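Local coordinates for hypothetical protein HI1333 (Haemophilus influenzae, PDB 1JO0), which probably binds RNA through its CRM (CRS1/YhbY) domain, although its precise role is not established, at residues A[1-11]-A[85-96]. Residues are numbered along the deposited sequence; the frame is centred on the assembly and turned at random. Where two conformers were deposited one is given.
Sequences TTLSTKQKQFL and YRPSEEAKIQLP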
# COMPACT_ATOMS: atom_id res chain seq x y z
N THR A 1 -11.55 -1.50 -0.67
CA THR A 1 -11.55 -0.04 -0.85
C THR A 1 -11.58 0.30 -2.33
O THR A 1 -10.68 -0.12 -3.03
CB THR A 1 -10.31 0.59 -0.23
OG1 THR A 1 -10.23 0.22 1.16
CG2 THR A 1 -10.35 2.10 -0.30
N THR A 2 -12.61 1.00 -2.79
CA THR A 2 -12.77 1.29 -4.20
C THR A 2 -12.62 2.79 -4.37
O THR A 2 -13.39 3.55 -3.79
CB THR A 2 -14.13 0.78 -4.72
OG1 THR A 2 -14.15 -0.66 -4.58
CG2 THR A 2 -14.27 1.18 -6.17
N LEU A 3 -11.61 3.17 -5.15
CA LEU A 3 -11.26 4.55 -5.40
C LEU A 3 -11.65 4.95 -6.83
O LEU A 3 -11.47 4.19 -7.78
CB LEU A 3 -9.78 4.73 -5.25
CG LEU A 3 -9.19 4.48 -3.87
CD1 LEU A 3 -7.70 4.59 -3.86
CD2 LEU A 3 -9.78 5.47 -2.85
N SER A 4 -12.16 6.16 -6.98
CA SER A 4 -12.40 6.70 -8.30
C SER A 4 -11.04 6.95 -8.98
O SER A 4 -10.02 7.03 -8.30
CB SER A 4 -13.14 8.03 -8.25
OG SER A 4 -12.31 9.08 -7.75
N THR A 5 -11.07 7.15 -10.28
CA THR A 5 -9.86 7.52 -11.00
C THR A 5 -9.18 8.76 -10.46
O THR A 5 -7.97 8.82 -10.24
CB THR A 5 -10.27 7.75 -12.48
OG1 THR A 5 -10.92 6.57 -12.94
CG2 THR A 5 -8.99 8.03 -13.24
N LYS A 6 -9.95 9.79 -10.15
CA LYS A 6 -9.44 11.05 -9.62
C LYS A 6 -8.90 10.87 -8.21
O LYS A 6 -7.86 11.48 -7.91
CB LYS A 6 -10.53 12.11 -9.58
CG LYS A 6 -10.82 12.67 -10.97
CD LYS A 6 -12.15 13.44 -10.95
CE LYS A 6 -12.24 14.27 -12.22
NZ LYS A 6 -13.54 14.98 -12.23
N GLN A 7 -9.54 10.07 -7.37
CA GLN A 7 -9.01 9.82 -6.03
C GLN A 7 -7.69 9.09 -6.05
O GLN A 7 -6.75 9.38 -5.33
CB GLN A 7 -10.05 9.00 -5.24
CG GLN A 7 -11.22 9.86 -4.83
CD GLN A 7 -12.37 9.05 -4.28
OE1 GLN A 7 -12.50 7.85 -4.56
NE2 GLN A 7 -13.23 9.67 -3.49
N LYS A 8 -7.64 8.09 -6.93
CA LYS A 8 -6.40 7.33 -7.07
C LYS A 8 -5.26 8.22 -7.52
O LYS A 8 -4.13 8.15 -7.02
CB LYS A 8 -6.71 6.18 -8.04
CG LYS A 8 -5.74 5.08 -8.10
CD LYS A 8 -6.23 3.82 -8.82
CE LYS A 8 -5.21 2.73 -8.93
NZ LYS A 8 -5.18 1.80 -10.09
N GLN A 9 -5.55 9.11 -8.48
CA GLN A 9 -4.50 9.99 -8.97
C GLN A 9 -4.07 10.97 -7.90
O GLN A 9 -2.89 11.27 -7.75
CB GLN A 9 -5.01 10.76 -10.19
CG GLN A 9 -4.10 11.88 -10.66
CD GLN A 9 -2.76 11.26 -11.00
OE1 GLN A 9 -2.71 10.19 -11.64
NE2 GLN A 9 -1.70 11.88 -10.50
N PHE A 10 -5.01 11.51 -7.12
CA PHE A 10 -4.67 12.38 -6.02
C PHE A 10 -3.67 11.69 -5.10
O PHE A 10 -2.66 12.27 -4.67
CB PHE A 10 -5.93 12.78 -5.22
CG PHE A 10 -5.57 13.50 -3.93
CD1 PHE A 10 -5.19 14.83 -3.91
CD2 PHE A 10 -5.64 12.78 -2.73
CE1 PHE A 10 -4.88 15.44 -2.70
CE2 PHE A 10 -5.31 13.40 -1.54
CZ PHE A 10 -4.94 14.73 -1.52
N LEU A 11 -3.95 10.44 -4.72
CA LEU A 11 -3.09 9.73 -3.80
C LEU A 11 -1.74 9.35 -4.42
O LEU A 11 -0.74 9.39 -3.73
CB LEU A 11 -3.83 8.47 -3.32
CG LEU A 11 -5.08 8.73 -2.48
CD1 LEU A 11 -5.85 7.45 -2.29
CD2 LEU A 11 -4.71 9.37 -1.14
N TYR A 85 -3.80 2.31 -0.08
CA TYR A 85 -4.61 3.24 0.70
C TYR A 85 -5.78 2.55 1.36
O TYR A 85 -6.49 1.79 0.69
CB TYR A 85 -5.11 4.39 -0.16
CG TYR A 85 -6.09 5.31 0.53
CD1 TYR A 85 -5.66 6.35 1.36
CD2 TYR A 85 -7.47 5.18 0.36
CE1 TYR A 85 -6.58 7.19 1.98
CE2 TYR A 85 -8.37 6.01 0.97
CZ TYR A 85 -7.93 7.02 1.78
OH TYR A 85 -8.83 7.86 2.38
N ARG A 86 -6.01 2.85 2.64
CA ARG A 86 -7.25 2.42 3.27
C ARG A 86 -7.75 3.55 4.18
O ARG A 86 -6.92 4.05 4.95
CB ARG A 86 -7.05 1.17 4.10
CG ARG A 86 -8.33 0.52 4.59
CD ARG A 86 -8.04 -0.76 5.34
NE ARG A 86 -7.39 -0.56 6.61
CZ ARG A 86 -6.75 -1.49 7.31
NH1 ARG A 86 -6.63 -2.74 6.86
NH2 ARG A 86 -6.22 -1.13 8.48
N PRO A 87 -9.01 3.94 4.09
CA PRO A 87 -9.47 5.05 4.92
C PRO A 87 -9.56 4.65 6.39
O PRO A 87 -9.84 3.51 6.72
CB PRO A 87 -10.85 5.36 4.33
CG PRO A 87 -11.31 4.05 3.78
CD PRO A 87 -10.07 3.39 3.24
N SER A 88 -9.36 5.67 7.24
CA SER A 88 -9.41 5.61 8.69
C SER A 88 -10.74 6.15 9.18
O SER A 88 -11.33 7.00 8.55
CB SER A 88 -8.27 6.49 9.30
OG SER A 88 -8.31 6.51 10.68
N GLU A 89 -11.15 5.72 10.34
CA GLU A 89 -12.28 6.30 11.05
C GLU A 89 -11.98 7.71 11.50
O GLU A 89 -12.95 8.43 11.73
CB GLU A 89 -12.69 5.45 12.28
CG GLU A 89 -13.00 4.04 11.85
CD GLU A 89 -13.68 3.19 12.88
OE1 GLU A 89 -14.41 2.24 12.49
OE2 GLU A 89 -13.46 3.51 14.07
N GLU A 90 -10.71 8.08 11.58
CA GLU A 90 -10.42 9.48 11.87
C GLU A 90 -9.51 9.90 10.70
O GLU A 90 -8.30 9.77 10.78
CB GLU A 90 -9.78 9.80 13.22
CG GLU A 90 -9.85 11.27 13.60
CD GLU A 90 -9.41 11.67 14.98
OE1 GLU A 90 -8.27 11.32 15.39
OE2 GLU A 90 -10.17 12.37 15.71
N ALA A 91 -10.09 10.31 9.61
CA ALA A 91 -9.36 10.69 8.41
C ALA A 91 -8.22 11.64 8.74
O ALA A 91 -8.40 12.68 9.34
CB ALA A 91 -10.20 11.36 7.34
N LYS A 92 -7.03 11.26 8.32
CA LYS A 92 -5.82 12.07 8.43
C LYS A 92 -5.63 12.84 7.13
O LYS A 92 -5.25 14.01 7.15
CB LYS A 92 -4.59 11.24 8.81
CG LYS A 92 -4.63 10.59 10.18
CD LYS A 92 -5.04 9.14 10.01
CE LYS A 92 -4.92 8.30 11.25
NZ LYS A 92 -3.66 8.32 12.01
N ILE A 93 -5.88 12.20 6.00
CA ILE A 93 -5.68 12.78 4.69
C ILE A 93 -7.05 13.14 4.11
O ILE A 93 -7.96 12.34 4.09
CB ILE A 93 -4.93 11.80 3.77
CG1 ILE A 93 -3.52 11.51 4.26
CG2 ILE A 93 -4.95 12.29 2.32
CD1 ILE A 93 -2.85 10.36 3.53
N GLN A 94 -7.16 14.37 3.61
CA GLN A 94 -8.37 14.85 2.93
C GLN A 94 -8.42 14.30 1.52
O GLN A 94 -7.60 14.73 0.73
CB GLN A 94 -8.38 16.38 2.87
CG GLN A 94 -8.47 16.98 4.28
CD GLN A 94 -8.58 18.49 4.19
OE1 GLN A 94 -9.25 19.03 3.29
NE2 GLN A 94 -7.93 19.18 5.09
N LEU A 95 -9.34 13.38 1.28
CA LEU A 95 -9.45 12.80 -0.05
C LEU A 95 -10.48 13.58 -0.83
O LEU A 95 -11.55 13.90 -0.32
CB LEU A 95 -9.83 11.33 0.06
CG LEU A 95 -9.79 10.38 -1.09
CD1 LEU A 95 -8.36 10.03 -1.46
CD2 LEU A 95 -10.54 9.10 -0.70
N PRO A 96 -10.20 13.85 -2.10
CA PRO A 96 -11.17 14.56 -2.93
C PRO A 96 -12.47 13.78 -3.06
O PRO A 96 -12.45 12.55 -3.02
CB PRO A 96 -10.56 14.58 -4.34
CG PRO A 96 -9.15 14.16 -4.14
CD PRO A 96 -8.99 13.48 -2.83
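Pro96, near the C-terminus, lays its CD over one face of the ring of Phe10 of helix 5-15, 3.8 Å from the ring centroid and displaced toward the rim, a CH-pi contact. Ile93 CG2 touches the same ring at its edge, near the ring plane. One turn back along the helix, Gln7 supplies the polar link. Its NE2 donates to Pro96 O (3.0 Å) in a nearly straight bond; Pro96 O lies in the plane of the Gln7 amide, and the C=O...N angle is 161°. The other end of the amide is also engaged: Gln7 OE1 accepts from Ser4 N at 3.0 Å, and Gln7 N donates to Ser4 OG, completing a capping box at the helix start. This fixes the rotation of the amide and turns its NH2 toward the C-terminal tail. Extended beyond CG, the Gln7 side chain crosses Leu95 at about a right angle. Leu95, its CG anti to the backbone N (chi1 -169°), sends CD1 to Leu11 CG (3.7 Å) and CD2 toward the Gln7 amide. Deeper in, Leu11 CD1 sits over one face of the Tyr85 ring, 3.9 Å from its centroid, a second CH-pi contact; Leu3 CD2 reaches Tyr85 CD2 obliquely at 4.0 Å. At the far end Thr1 CG2 packs against the ring carbon CD of Pro87 (3.8 Å), and Thr1 OG1 is hydrogen-bonded to Lys71 O. The Glu45 carboxylate accepts from the backbone N of Ser88 (OE2) and of Lys92 and Ile93 (OE1), bridging the two limbs of the loop. The contact thus joins the two ends of the CRM-domain chain against the mixed sheet: Leu11 and Tyr85 touch Val75 of strand 73-78, Leu11 and Ile93 Leu46 of strand 46-51.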